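Side-chain contacts in DNA ligase (Aquifex aeolicus, PDB 3QWU), which binds adenosine and calcium and probably works as an ATP-dependent ligase that seals nucleic acid ends through a nucleotidylated intermediate: residues K200-L205 with M266-L271; I293-F296 with K301-K304; T109-D114 with K149-L154; F25-L30 with N94-S99. All blocks are in the same frame, centred on the assembly; numbering follows the deposited sequence.

Interaction 1. Residues K200-L205 with M266-L271; sequences KIKEIL and MYEEGL
The carboxylates of Glu269 and Glu268 are the flat groups that meet across this contact, and the ammonium of Lys202 serves both. On Glu269 it comes to OE2 from the syn side, that of the second oxygen, with Lys202 NZ 2.9 Å from Glu269 OE2 in a hydrogen-bonded salt bridge. Lys202 CE follows at 3.2 Å from the same Glu269 OE2. The Glu268 carboxylate is met more loosely: its OE2 lies 3.8 Å from Lys202 NZ, a long ion pair, and Glu268 CG is about as near.

Lysine and glutamates come from opposite directions across the gap between two helices. Bends at chi3 (75°) and chi4 (131°) turn the lysine tip out of the fully extended line and bring it to OE2, while Glu269 folds at chi2 to meet it. Glu268 instead stretches out, and its carboxylate is engaged elsewhere: OE1 and OE2 accept the backbone N-H groups of Leu63 and Glu64 at the start of helix 63-70. Both that helix end and the lysine would tend to stabilise a charged Glu268, and the ammonium would partly offset the negative charge of the two neighbouring acids.

The example illustrates how a small network, with little buried surface, can link two helices at the surface of the protein. Helix 195-210, in the RNA ligase family region, carries the lysine; the last turn of helix 254-269, in the C-terminal region, carries the acids. Helix 63-70 joins the two: Ile201, Lys202 and Leu205 touch its Leu63, and its first backbone N-H groups hold Glu268. Strand 187-191 packs against helix 195-210 through Ile201 and Ile204.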
loop_
_atom_site.group_PDB
_atom_site.type_symbol
_atom_site.label_atom_id
_atom_site.label_comp_id
_atom_site.label_asym_id
_atom_site.label_seq_id
_atom_site.Cartn_x
_atom_site.Cartn_y
_atom_site.Cartn_z
ATOM N N LYS A 200 31.394 12.701 8.746
ATOM C CA LYS A 200 31.686 12.981 7.339
ATOM C C LYS A 200 30.644 12.357 6.403
ATOM O O LYS A 200 30.123 13.026 5.494
ATOM C CB LYS A 200 33.072 12.507 6.978
ATOM C CG LYS A 200 34.166 13.193 7.810
ATOM C CD LYS A 200 35.535 12.556 7.546
ATOM C CE LYS A 200 36.481 12.787 8.689
ATOM N NZ LYS A 200 37.821 12.145 8.461
ATOM N N ILE A 201 30.305 11.097 6.652
ATOM C CA ILE A 201 29.285 10.434 5.862
ATOM C C ILE A 201 27.948 11.148 5.968
ATOM O O ILE A 201 27.202 11.170 5.025
ATOM C CB ILE A 201 29.134 8.950 6.283
ATOM C CG1 ILE A 201 30.422 8.211 6.023
ATOM C CG2 ILE A 201 28.007 8.261 5.537
ATOM C CD1 ILE A 201 30.518 6.924 6.706
ATOM N N LYS A 202 27.623 11.725 7.117
ATOM C CA LYS A 202 26.344 12.466 7.246
ATOM C C LYS A 202 26.390 13.772 6.492
ATOM O O LYS A 202 25.391 14.172 5.914
ATOM C CB LYS A 202 25.957 12.727 8.706
ATOM C CG LYS A 202 25.414 11.494 9.359
ATOM C CD LYS A 202 25.194 11.573 10.879
ATOM C CE LYS A 202 23.982 12.383 11.304
ATOM N NZ LYS A 202 23.138 11.605 12.299
ATOM N N GLU A 203 27.530 14.441 6.493
ATOM C CA GLU A 203 27.649 15.641 5.691
ATOM C C GLU A 203 27.448 15.270 4.193
ATOM O O GLU A 203 26.765 15.993 3.443
ATOM C CB GLU A 203 28.980 16.306 5.947
ATOM C CG GLU A 203 29.285 17.534 5.082
ATOM C CD GLU A 203 28.295 18.714 5.265
ATOM O OE1 GLU A 203 28.156 19.218 6.424
ATOM O OE2 GLU A 203 27.663 19.138 4.228
ATOM N N ILE A 204 27.986 14.120 3.776
ATOM C CA ILE A 204 27.892 13.708 2.397
ATOM C C ILE A 204 26.432 13.488 1.983
ATOM O O ILE A 204 25.983 14.014 0.964
ATOM C CB ILE A 204 28.780 12.461 2.129
ATOM C CG1 ILE A 204 30.261 12.920 2.058
ATOM C CG2 ILE A 204 28.334 11.692 0.834
ATOM C CD1 ILE A 204 31.245 11.823 2.185
ATOM N N LEU A 205 25.675 12.808 2.816
ATOM C CA LEU A 205 24.239 12.582 2.536
ATOM C C LEU A 205 23.395 13.833 2.578
ATOM O O LEU A 205 22.510 13.975 1.760
ATOM C CB LEU A 205 23.644 11.459 3.409
ATOM C CG LEU A 205 24.141 10.133 2.762
ATOM C CD1 LEU A 205 24.203 9.142 3.792
ATOM C CD2 LEU A 205 23.281 9.638 1.526
ATOM N N MET A 266 13.690 11.222 9.770
ATOM C CA MET A 266 13.180 12.295 10.664
ATOM C C MET A 266 13.530 12.039 12.102
ATOM O O MET A 266 13.911 12.968 12.830
ATOM C CB MET A 266 11.661 12.507 10.496
ATOM C CG MET A 266 11.362 13.041 9.129
ATOM S SD MET A 266 9.691 13.161 8.694
ATOM C CE MET A 266 9.165 14.559 9.770
ATOM N N TYR A 267 13.428 10.776 12.512
ATOM C CA TYR A 267 13.739 10.394 13.877
ATOM C C TYR A 267 15.225 10.483 14.141
ATOM O O TYR A 267 15.662 10.903 15.203
ATOM C CB TYR A 267 13.229 8.979 14.119
ATOM C CG TYR A 267 13.688 8.306 15.401
ATOM C CD1 TYR A 267 13.029 8.519 16.590
ATOM C CD2 TYR A 267 14.772 7.448 15.404
ATOM C CE1 TYR A 267 13.458 7.894 17.782
ATOM C CE2 TYR A 267 15.211 6.829 16.575
ATOM C CZ TYR A 267 14.543 7.049 17.747
ATOM O OH TYR A 267 14.962 6.422 18.888
ATOM N N GLU A 268 16.029 10.045 13.194
ATOM C CA GLU A 268 17.444 10.117 13.392
ATOM C C GLU A 268 17.871 11.580 13.484
ATOM O O GLU A 268 18.676 11.926 14.305
ATOM C CB GLU A 268 18.193 9.370 12.275
ATOM C CG GLU A 268 19.735 9.434 12.393
ATOM C CD GLU A 268 20.447 8.503 11.426
ATOM O OE1 GLU A 268 19.822 8.017 10.443
ATOM O OE2 GLU A 268 21.626 8.213 11.673
ATOM N N GLU A 269 17.330 12.428 12.629
ATOM C CA GLU A 269 17.769 13.804 12.577
ATOM C C GLU A 269 17.027 14.749 13.517
ATOM O O GLU A 269 17.453 15.855 13.681
ATOM C CB GLU A 269 17.693 14.315 11.131
ATOM C CG GLU A 269 18.738 13.656 10.226
ATOM C CD GLU A 269 20.147 13.673 10.814
ATOM O OE1 GLU A 269 20.566 14.769 11.242
ATOM O OE2 GLU A 269 20.828 12.599 10.886
ATOM N N GLY A 270 15.941 14.321 14.143
ATOM C CA GLY A 270 15.092 15.257 14.897
ATOM C C GLY A 270 13.917 15.811 14.092
ATOM O O GLY A 270 14.057 16.182 12.949
ATOM N N LEU A 271 12.747 15.854 14.721
ATOM C CA LEU A 271 11.451 16.231 14.071
ATOM C C LEU A 271 11.231 17.748 14.109
ATOM O O LEU A 271 10.330 18.261 13.449
ATOM C CB LEU A 271 10.323 15.543 14.839
ATOM C CG LEU A 271 8.851 15.516 14.475
ATOM C CD1 LEU A 271 8.066 15.157 15.783
ATOM C CD2 LEU A 271 8.320 16.807 13.827
#

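Interaction 2. Residues I293-F296 with K301-K304; sequences IEQF and KVYK
Tyr303 O takes a hydrogen bond from Gln295 NE2, 2.9 Å long, and a second from Lys245 NZ. The other half of the same amide completes a two-point grip on one residue: Tyr303 N donates to Gln295 OE1, also at 2.9 Å and nearly straight at 169°, though the donor N stands above the plane of the Gln295 carbonyl. Gln295 OE1 and Tyr303 O, both acceptors, are left 3.0 Å apart; Lys245 NZ, which also makes a weak bond to OE1, probably eases their repulsion.

The tyrosine ring then covers the amide that holds its own backbone. With CG between the backbone N and the carbonyl carbon (chi1 66°), the ring stacks on the Gln295 side chain, their planes 21° apart, and Gln295 NE2 lies 3.6 Å above the plane, over the ring centre. Closer to the turn, Phe296 CB packs on Val302 CG2 at 3.9 Å.

Val302 and Lys304 pair with strand 343-352, so the amide takes up the backbone groups of the residue between them. Here a glutamine from helix 276-299 pairs with the backbone of an edge strand, much as a neighbouring strand would, in a tight helix-to-strand connection of the Pab1020-type C-terminal region.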
loop_
_atom_site.group_PDB
_atom_site.type_symbol
_atom_site.label_atom_id
_atom_site.label_comp_id
_atom_site.label_asym_id
_atom_site.label_seq_id
_atom_site.Cartn_x
_atom_site.Cartn_y
_atom_site.Cartn_z
ATOM N N ILE A 293 -4.737 12.712 -12.919
ATOM C CA ILE A 293 -6.103 13.170 -13.196
ATOM C C ILE A 293 -6.191 14.276 -14.245
ATOM O O ILE A 293 -7.071 14.249 -15.122
ATOM C CB ILE A 293 -6.809 13.642 -11.925
ATOM C CG1 ILE A 293 -7.170 12.425 -11.062
ATOM C CG2 ILE A 293 -8.062 14.470 -12.225
ATOM C CD1 ILE A 293 -7.143 12.739 -9.587
ATOM N N GLU A 294 -5.322 15.285 -14.151
ATOM C CA GLU A 294 -5.269 16.318 -15.232
ATOM C C GLU A 294 -4.976 15.655 -16.599
ATOM O O GLU A 294 -5.594 16.038 -17.586
ATOM C CB GLU A 294 -4.234 17.422 -14.960
ATOM C CG GLU A 294 -4.710 18.496 -13.916
ATOM C CD GLU A 294 -3.535 19.244 -13.273
ATOM O OE1 GLU A 294 -2.394 18.806 -13.430
ATOM O OE2 GLU A 294 -3.742 20.272 -12.613
ATOM N N GLN A 295 -4.047 14.691 -16.641
ATOM C CA GLN A 295 -3.689 14.078 -17.901
ATOM C C GLN A 295 -4.889 13.263 -18.435
ATOM O O GLN A 295 -5.216 13.351 -19.637
ATOM C CB GLN A 295 -2.445 13.222 -17.772
ATOM C CG GLN A 295 -1.916 12.641 -19.082
ATOM C CD GLN A 295 -0.841 11.543 -18.912
ATOM O OE1 GLN A 295 -1.014 10.553 -18.163
ATOM N NE2 GLN A 295 0.262 11.701 -19.640
ATOM N N PHE A 296 -5.561 12.545 -17.539
ATOM C CA PHE A 296 -6.775 11.831 -17.889
ATOM C C PHE A 296 -7.863 12.735 -18.447
ATOM O O PHE A 296 -8.523 12.369 -19.430
ATOM C CB PHE A 296 -7.379 11.068 -16.706
ATOM C CG PHE A 296 -8.613 10.319 -17.083
ATOM C CD1 PHE A 296 -9.863 10.768 -16.710
ATOM C CD2 PHE A 296 -8.532 9.220 -17.935
ATOM C CE1 PHE A 296 -11.019 10.093 -17.113
ATOM C CE2 PHE A 296 -9.666 8.556 -18.341
ATOM C CZ PHE A 296 -10.923 8.982 -17.917
ATOM N N LYS A 301 -6.493 9.271 -21.327
ATOM C CA LYS A 301 -5.619 8.139 -21.049
ATOM C C LYS A 301 -4.609 8.566 -19.977
ATOM O O LYS A 301 -4.150 9.739 -19.940
ATOM C CB LYS A 301 -4.757 7.763 -22.277
ATOM C CG LYS A 301 -5.458 7.275 -23.495
ATOM C CD LYS A 301 -5.853 5.777 -23.422
ATOM C CE LYS A 301 -6.347 5.234 -24.777
ATOM N NZ LYS A 301 -6.080 3.751 -24.856
ATOM N N VAL A 302 -4.202 7.618 -19.143
ATOM C CA VAL A 302 -3.107 7.878 -18.211
ATOM C C VAL A 302 -1.868 7.097 -18.679
ATOM O O VAL A 302 -1.879 5.871 -18.764
ATOM C CB VAL A 302 -3.469 7.497 -16.782
ATOM C CG1 VAL A 302 -2.210 7.622 -15.869
ATOM C CG2 VAL A 302 -4.597 8.336 -16.303
ATOM N N TYR A 303 -0.806 7.823 -18.985
ATOM C CA TYR A 303 0.356 7.219 -19.598
ATOM C C TYR A 303 1.640 8.029 -19.310
ATOM O O TYR A 303 1.561 9.233 -19.001
ATOM C CB TYR A 303 0.107 7.103 -21.123
ATOM C CG TYR A 303 0.000 8.425 -21.856
ATOM C CD1 TYR A 303 -1.228 9.005 -22.108
ATOM C CD2 TYR A 303 1.138 9.085 -22.334
ATOM C CE1 TYR A 303 -1.337 10.224 -22.783
ATOM C CE2 TYR A 303 1.028 10.308 -23.017
ATOM C CZ TYR A 303 -0.213 10.852 -23.224
ATOM O OH TYR A 303 -0.349 12.029 -23.903
ATOM N N LYS A 304 2.794 7.365 -19.407
ATOM C CA LYS A 304 4.119 8.027 -19.364
ATOM C C LYS A 304 4.757 7.954 -20.735
ATOM O O LYS A 304 4.700 6.921 -21.352
ATOM C CB LYS A 304 5.063 7.338 -18.381
ATOM C CG LYS A 304 4.656 7.402 -16.927
ATOM C CD LYS A 304 5.885 7.258 -15.996
ATOM C CE LYS A 304 5.578 6.588 -14.672
ATOM N NZ LYS A 304 6.725 6.716 -13.822
#

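Interaction 3. Residues T109-D114 with K149-L154; sequences TDRLPD and KEDVQL
Arg111 and Asp151 meet end-on in a bidentate salt bridge, joining helix 106-115 of the putative nucleotidyltransferase domain to the loop leading into strand 153-161. The two side chains approach from opposite directions and lie almost flat with each other, the guanidinium and carboxylate planes only 11° apart. Each terminal nitrogen takes its own oxygen: Arg111 NH1 is 2.7 Å from Asp151 OD2, and Arg111 NH2 is 3.0 Å from Asp151 OD1. Both oxygens use syn lone pairs and both lie close to the guanidinium plane, the textbook geometry for this pair of ions.

A bent chain makes this possible. Turns at chi2 and chi3, each near -60°, shorten and bend the Arg111 chain, and the NE edge is thereby presented to Asp114, three residues further along the helix. Asp151, with CG anti to the backbone N (chi1 -160°), points its carboxylate across the gap to the far end of the guanidinium.

All three guanidinium nitrogens are engaged, and NH2 also donates to the carbonyl of Lys309 on strand 303-310. The contact is thus tied to the C-terminal region as well, and Tyr343 OH bonds to Asp114 OD2. Lying between two carboxylates whose OD2 atoms are 6.0 Å apart, the guanidinium probably lowers the cost of holding both acids charged so close together. The second acid is held less squarely than the first: Arg111 NE reaches Asp114 OD2 at 3.1 Å, through its anti lone pair and tilted out of the guanidinium plane.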
loop_
_atom_site.group_PDB
_atom_site.type_symbol
_atom_site.label_atom_id
_atom_site.label_comp_id
_atom_site.label_asym_id
_atom_site.label_seq_id
_atom_site.Cartn_x
_atom_site.Cartn_y
_atom_site.Cartn_z
ATOM N N THR A 109 22.433 -2.795 -25.410
ATOM C CA THR A 109 23.349 -3.486 -26.346
ATOM C C THR A 109 23.628 -2.685 -27.635
ATOM O O THR A 109 24.756 -2.645 -28.091
ATOM C CB THR A 109 22.826 -4.873 -26.776
ATOM O OG1 THR A 109 22.613 -5.651 -25.624
ATOM C CG2 THR A 109 23.838 -5.581 -27.716
ATOM N N ASP A 110 22.595 -2.087 -28.226
ATOM C CA ASP A 110 22.762 -1.216 -29.405
ATOM C C ASP A 110 23.699 -0.034 -29.108
ATOM O O ASP A 110 24.534 0.365 -29.911
ATOM C CB ASP A 110 21.376 -0.683 -29.805
ATOM C CG ASP A 110 21.426 0.321 -30.946
ATOM O OD1 ASP A 110 21.931 1.434 -30.721
ATOM O OD2 ASP A 110 20.955 0.005 -32.056
ATOM N N ARG A 111 23.556 0.541 -27.951
ATOM C CA ARG A 111 24.291 1.756 -27.662
ATOM C C ARG A 111 25.648 1.587 -26.946
ATOM O O ARG A 111 26.306 2.582 -26.697
ATOM C CB ARG A 111 23.401 2.693 -26.871
ATOM C CG ARG A 111 22.134 3.106 -27.587
ATOM C CD ARG A 111 22.415 3.927 -28.816
ATOM N NE ARG A 111 23.254 5.076 -28.488
ATOM C CZ ARG A 111 22.814 6.193 -27.930
ATOM N NH1 ARG A 111 23.661 7.146 -27.643
ATOM N NH2 ARG A 111 21.532 6.352 -27.655
ATOM N N LEU A 112 26.085 0.347 -26.662
ATOM C CA LEU A 112 27.389 0.088 -26.027
ATOM C C LEU A 112 28.551 0.913 -26.597
ATOM O O LEU A 112 29.320 1.514 -25.847
ATOM C CB LEU A 112 27.718 -1.405 -26.096
ATOM C CG LEU A 112 26.927 -2.302 -25.130
ATOM C CD1 LEU A 112 27.427 -3.795 -25.166
ATOM C CD2 LEU A 112 26.977 -1.751 -23.702
ATOM N N PRO A 113 28.672 0.979 -27.927
ATOM C CA PRO A 113 29.800 1.751 -28.494
ATOM C C PRO A 113 29.786 3.254 -28.235
ATOM O O PRO A 113 30.825 3.893 -28.139
ATOM C CB PRO A 113 29.716 1.444 -30.001
ATOM C CG PRO A 113 28.908 0.087 -30.075
ATOM C CD PRO A 113 27.916 0.243 -28.958
ATOM N N ASP A 114 28.620 3.824 -28.068
ATOM C CA ASP A 114 28.527 5.179 -27.580
ATOM C C ASP A 114 28.690 5.319 -26.084
ATOM O O ASP A 114 29.043 6.405 -25.608
ATOM C CB ASP A 114 27.193 5.747 -27.985
ATOM C CG ASP A 114 27.042 5.810 -29.468
ATOM O OD1 ASP A 114 28.050 6.155 -30.115
ATOM O OD2 ASP A 114 25.956 5.511 -29.982
ATOM N N LYS A 149 22.285 15.471 -18.866
ATOM C CA LYS A 149 21.297 16.403 -19.396
ATOM C C LYS A 149 20.585 15.817 -20.618
ATOM O O LYS A 149 19.489 16.248 -20.940
ATOM C CB LYS A 149 21.943 17.757 -19.724
ATOM C CG LYS A 149 22.608 18.388 -18.475
ATOM C CD LYS A 149 23.906 19.145 -18.793
ATOM C CE LYS A 149 24.423 19.948 -17.574
ATOM N NZ LYS A 149 25.549 20.938 -17.911
ATOM N N GLU A 150 21.190 14.826 -21.264
ATOM C CA GLU A 150 20.574 14.212 -22.421
ATOM C C GLU A 150 21.101 12.837 -22.749
ATOM O O GLU A 150 22.115 12.391 -22.234
ATOM C CB GLU A 150 20.689 15.139 -23.670
ATOM C CG GLU A 150 22.053 15.166 -24.364
ATOM C CD GLU A 150 22.904 16.385 -23.980
ATOM O OE1 GLU A 150 22.391 17.532 -24.082
ATOM O OE2 GLU A 150 24.080 16.204 -23.589
ATOM N N ASP A 151 20.377 12.164 -23.631
ATOM C CA ASP A 151 20.721 10.810 -24.063
ATOM C C ASP A 151 20.863 9.954 -22.800
ATOM O O ASP A 151 20.001 10.024 -21.931
ATOM C CB ASP A 151 22.000 10.846 -24.925
ATOM C CG ASP A 151 22.172 9.608 -25.793
ATOM O OD1 ASP A 151 21.193 8.849 -26.026
ATOM O OD2 ASP A 151 23.300 9.408 -26.280
ATOM N N VAL A 152 21.938 9.167 -22.707
ATOM C CA VAL A 152 22.203 8.304 -21.574
ATOM C C VAL A 152 23.700 8.181 -21.455
ATOM O O VAL A 152 24.448 8.430 -22.415
ATOM C CB VAL A 152 21.657 6.889 -21.795
ATOM C CG1 VAL A 152 20.233 6.828 -21.425
ATOM C CG2 VAL A 152 21.839 6.500 -23.244
ATOM N N GLN A 153 24.123 7.748 -20.265
ATOM C CA GLN A 153 25.521 7.660 -19.879
ATOM C C GLN A 153 25.590 6.450 -18.980
ATOM O O GLN A 153 24.578 6.036 -18.422
ATOM C CB GLN A 153 25.973 8.903 -19.115
ATOM C CG GLN A 153 26.399 10.068 -20.015
ATOM C CD GLN A 153 26.866 11.286 -19.200
ATOM O OE1 GLN A 153 27.521 11.126 -18.171
ATOM N NE2 GLN A 153 26.488 12.503 -19.642
ATOM N N LEU A 154 26.788 5.910 -18.848
ATOM C CA LEU A 154 26.973 4.671 -18.188
ATOM C C LEU A 154 28.018 4.892 -17.114
ATOM O O LEU A 154 28.950 5.609 -17.318
ATOM C CB LEU A 154 27.357 3.641 -19.214
ATOM C CG LEU A 154 27.791 2.284 -18.745
ATOM C CD1 LEU A 154 27.514 1.287 -19.852
ATOM C CD2 LEU A 154 29.249 2.400 -18.396
#

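Interaction 4. Residues F25-L30 with N94-S99; sequences FGLEYL and NYYALS
Leu27 and Tyr96 form the tight part of this contact, with the leucine fork laid on the phenol. Leu27 CD2 stands over the ring centre, 4.1 Å from the Tyr96 centroid and 10° off the ring normal, a CH-pi contact of nearly ideal direction. The other branch, CD1, sits towards the hydroxyl end, 3.5 Å from Tyr96 CZ and 3.4 Å from Tyr96 OH. The two side chains cross at a slant, and with CG anti to the carbonyl carbon (chi1 -54°) Tyr96 extends its ring from strand 94-98 to meet the leucine. Tyr91 touches both residues, while Phe46 adds to the packing on Leu27.

The looser part lies at the turn before the strand. Phe25 contributes chiefly its CB, which reaches the edge of the Tyr96 ring at CE1, 3.8 Å away; the aromatic ring beyond leads off and touches Ile104 instead. This partly exposed residue precedes the exposed Gly26, so the solvent side of the contact begins here.

As a worked example of apolar packing between strands of two sheets, the contact joins strand 27-32, in the small antiparallel sheet near the N-terminus, to strand 94-98 at the rim of another four-stranded sheet. The contacts that carry it are apolar. They rest on dispersion and on the fit of a leucine's two methyls to an aromatic face, which implies that shape, more than polar directionality, governs this contact.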
loop_
_atom_site.group_PDB
_atom_site.type_symbol
_atom_site.label_atom_id
_atom_site.label_comp_id
_atom_site.label_asym_id
_atom_site.label_seq_id
_atom_site.Cartn_x
_atom_site.Cartn_y
_atom_site.Cartn_z
ATOM N N PHE A 25 19.369 -11.835 -30.234
ATOM C CA PHE A 25 20.616 -11.492 -30.905
ATOM C C PHE A 25 21.398 -12.695 -31.389
ATOM O O PHE A 25 22.620 -12.619 -31.517
ATOM C CB PHE A 25 21.495 -10.616 -30.011
ATOM C CG PHE A 25 20.968 -9.232 -29.854
ATOM C CD1 PHE A 25 19.997 -8.946 -28.909
ATOM C CD2 PHE A 25 21.430 -8.209 -30.671
ATOM C CE1 PHE A 25 19.508 -7.667 -28.783
ATOM C CE2 PHE A 25 20.951 -6.943 -30.551
ATOM C CZ PHE A 25 19.986 -6.661 -29.605
ATOM N N GLY A 26 20.694 -13.788 -31.686
ATOM C CA GLY A 26 21.334 -15.017 -32.159
ATOM C C GLY A 26 21.778 -15.956 -31.052
ATOM O O GLY A 26 22.384 -16.984 -31.312
ATOM N N LEU A 27 21.476 -15.612 -29.814
ATOM C CA LEU A 27 21.943 -16.384 -28.682
ATOM C C LEU A 27 20.737 -17.032 -28.075
ATOM O O LEU A 27 19.687 -16.394 -27.932
ATOM C CB LEU A 27 22.607 -15.502 -27.609
ATOM C CG LEU A 27 23.915 -14.752 -27.880
ATOM C CD1 LEU A 27 23.728 -13.634 -28.908
ATOM C CD2 LEU A 27 24.453 -14.165 -26.560
ATOM N N GLU A 28 20.909 -18.289 -27.685
ATOM C CA GLU A 28 19.879 -19.061 -27.002
ATOM C C GLU A 28 20.400 -19.279 -25.597
ATOM O O GLU A 28 21.547 -19.699 -25.446
ATOM C CB GLU A 28 19.676 -20.387 -27.716
ATOM C CG GLU A 28 18.242 -20.870 -27.639
ATOM C CD GLU A 28 17.981 -22.085 -28.556
ATOM O OE1 GLU A 28 18.779 -22.353 -29.491
ATOM O OE2 GLU A 28 16.964 -22.765 -28.323
ATOM N N TYR A 29 19.592 -18.961 -24.583
ATOM C CA TYR A 29 20.082 -18.999 -23.201
ATOM C C TYR A 29 18.972 -19.321 -22.218
ATOM O O TYR A 29 17.798 -19.306 -22.578
ATOM C CB TYR A 29 20.829 -17.688 -22.812
ATOM C CG TYR A 29 20.009 -16.398 -22.773
ATOM C CD1 TYR A 29 19.772 -15.716 -21.575
ATOM C CD2 TYR A 29 19.508 -15.837 -23.933
ATOM C CE1 TYR A 29 19.042 -14.500 -21.553
ATOM C CE2 TYR A 29 18.769 -14.634 -23.924
ATOM C CZ TYR A 29 18.537 -13.970 -22.739
ATOM O OH TYR A 29 17.784 -12.807 -22.782
ATOM N N LEU A 30 19.357 -19.663 -20.991
ATOM C CA LEU A 30 18.404 -19.876 -19.899
ATOM C C LEU A 30 18.492 -18.687 -18.960
ATOM O O LEU A 30 19.594 -18.201 -18.683
ATOM C CB LEU A 30 18.720 -21.171 -19.171
ATOM C CG LEU A 30 18.539 -22.447 -20.025
ATOM C CD1 LEU A 30 19.732 -22.705 -21.024
ATOM C CD2 LEU A 30 18.330 -23.634 -19.139
ATOM N N ASN A 94 31.504 -10.226 -30.093
ATOM C CA ASN A 94 30.374 -9.338 -29.831
ATOM C C ASN A 94 30.316 -9.017 -28.390
ATOM O O ASN A 94 30.896 -9.691 -27.572
ATOM C CB ASN A 94 29.046 -9.990 -30.219
ATOM C CG ASN A 94 29.003 -10.348 -31.674
ATOM O OD1 ASN A 94 29.210 -9.487 -32.543
ATOM N ND2 ASN A 94 28.770 -11.625 -31.959
ATOM N N TYR A 95 29.581 -7.963 -28.103
ATOM C CA TYR A 95 29.402 -7.469 -26.766
ATOM C C TYR A 95 27.907 -7.352 -26.523
ATOM O O TYR A 95 27.157 -6.953 -27.419
ATOM C CB TYR A 95 30.053 -6.106 -26.655
ATOM C CG TYR A 95 31.454 -6.047 -27.214
ATOM C CD1 TYR A 95 32.541 -6.511 -26.479
ATOM C CD2 TYR A 95 31.691 -5.496 -28.478
ATOM C CE1 TYR A 95 33.848 -6.436 -26.990
ATOM C CE2 TYR A 95 32.981 -5.409 -29.007
ATOM C CZ TYR A 95 34.066 -5.886 -28.267
ATOM O OH TYR A 95 35.357 -5.797 -28.811
ATOM N N TYR A 96 27.483 -7.656 -25.296
ATOM C CA TYR A 96 26.063 -7.674 -24.968
ATOM C C TYR A 96 25.843 -7.108 -23.588
ATOM O O TYR A 96 26.757 -7.095 -22.723
ATOM C CB TYR A 96 25.487 -9.080 -25.033
ATOM C CG TYR A 96 25.733 -9.792 -26.344
ATOM C CD1 TYR A 96 24.809 -9.714 -27.411
ATOM C CD2 TYR A 96 26.881 -10.551 -26.531
ATOM C CE1 TYR A 96 25.037 -10.375 -28.611
ATOM C CE2 TYR A 96 27.111 -11.214 -27.734
ATOM C CZ TYR A 96 26.192 -11.121 -28.764
ATOM O OH TYR A 96 26.460 -11.794 -29.927
ATOM N N ALA A 97 24.614 -6.658 -23.384
ATOM C CA ALA A 97 24.236 -5.992 -22.119
ATOM C C ALA A 97 22.986 -6.660 -21.602
ATOM O O ALA A 97 22.023 -6.818 -22.358
ATOM C CB ALA A 97 24.015 -4.459 -22.351
ATOM N N LEU A 98 23.029 -7.087 -20.349
ATOM C CA LEU A 98 21.888 -7.736 -19.704
ATOM C C LEU A 98 21.194 -6.778 -18.740
ATOM O O LEU A 98 21.879 -6.116 -17.953
ATOM C CB LEU A 98 22.318 -8.955 -18.887
ATOM C CG LEU A 98 22.934 -10.158 -19.584
ATOM C CD1 LEU A 98 23.168 -11.250 -18.553
ATOM C CD2 LEU A 98 22.076 -10.708 -20.752
ATOM N N SER A 99 19.860 -6.730 -18.801
ATOM C CA SER A 99 19.003 -6.109 -17.768
ATOM C C SER A 99 19.068 -6.878 -16.448
ATOM O O SER A 99 19.523 -8.014 -16.389
ATOM C CB SER A 99 17.547 -6.135 -18.208
ATOM O OG SER A 99 17.025 -7.460 -18.090
#

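In the fold
Interactions 3 and 4 are neighbours: their centres lie 18 Å apart and they touch where Thr109 OG1 sits 3.2 Å from Ala97 N, a probable hydrogen bond, while Leu112 packs on Tyr95. Helix 106-115 follows strand 94-98 in the chain. Interaction 3 is nearest the pocket: the side chain of Val152 is about 14 Å from the bound adenosine and about 10 Å from the side chains of Val81 and Glu132. Interactions 1 and 2 lie away from the adenosine and calcium sites, with centres 37 Å apart, each with one segment on one of the successive helices 254-269 and 276-299. Interactions 1 and 4, 43 Å apart between centres, fall on opposite sides of the chain's centre.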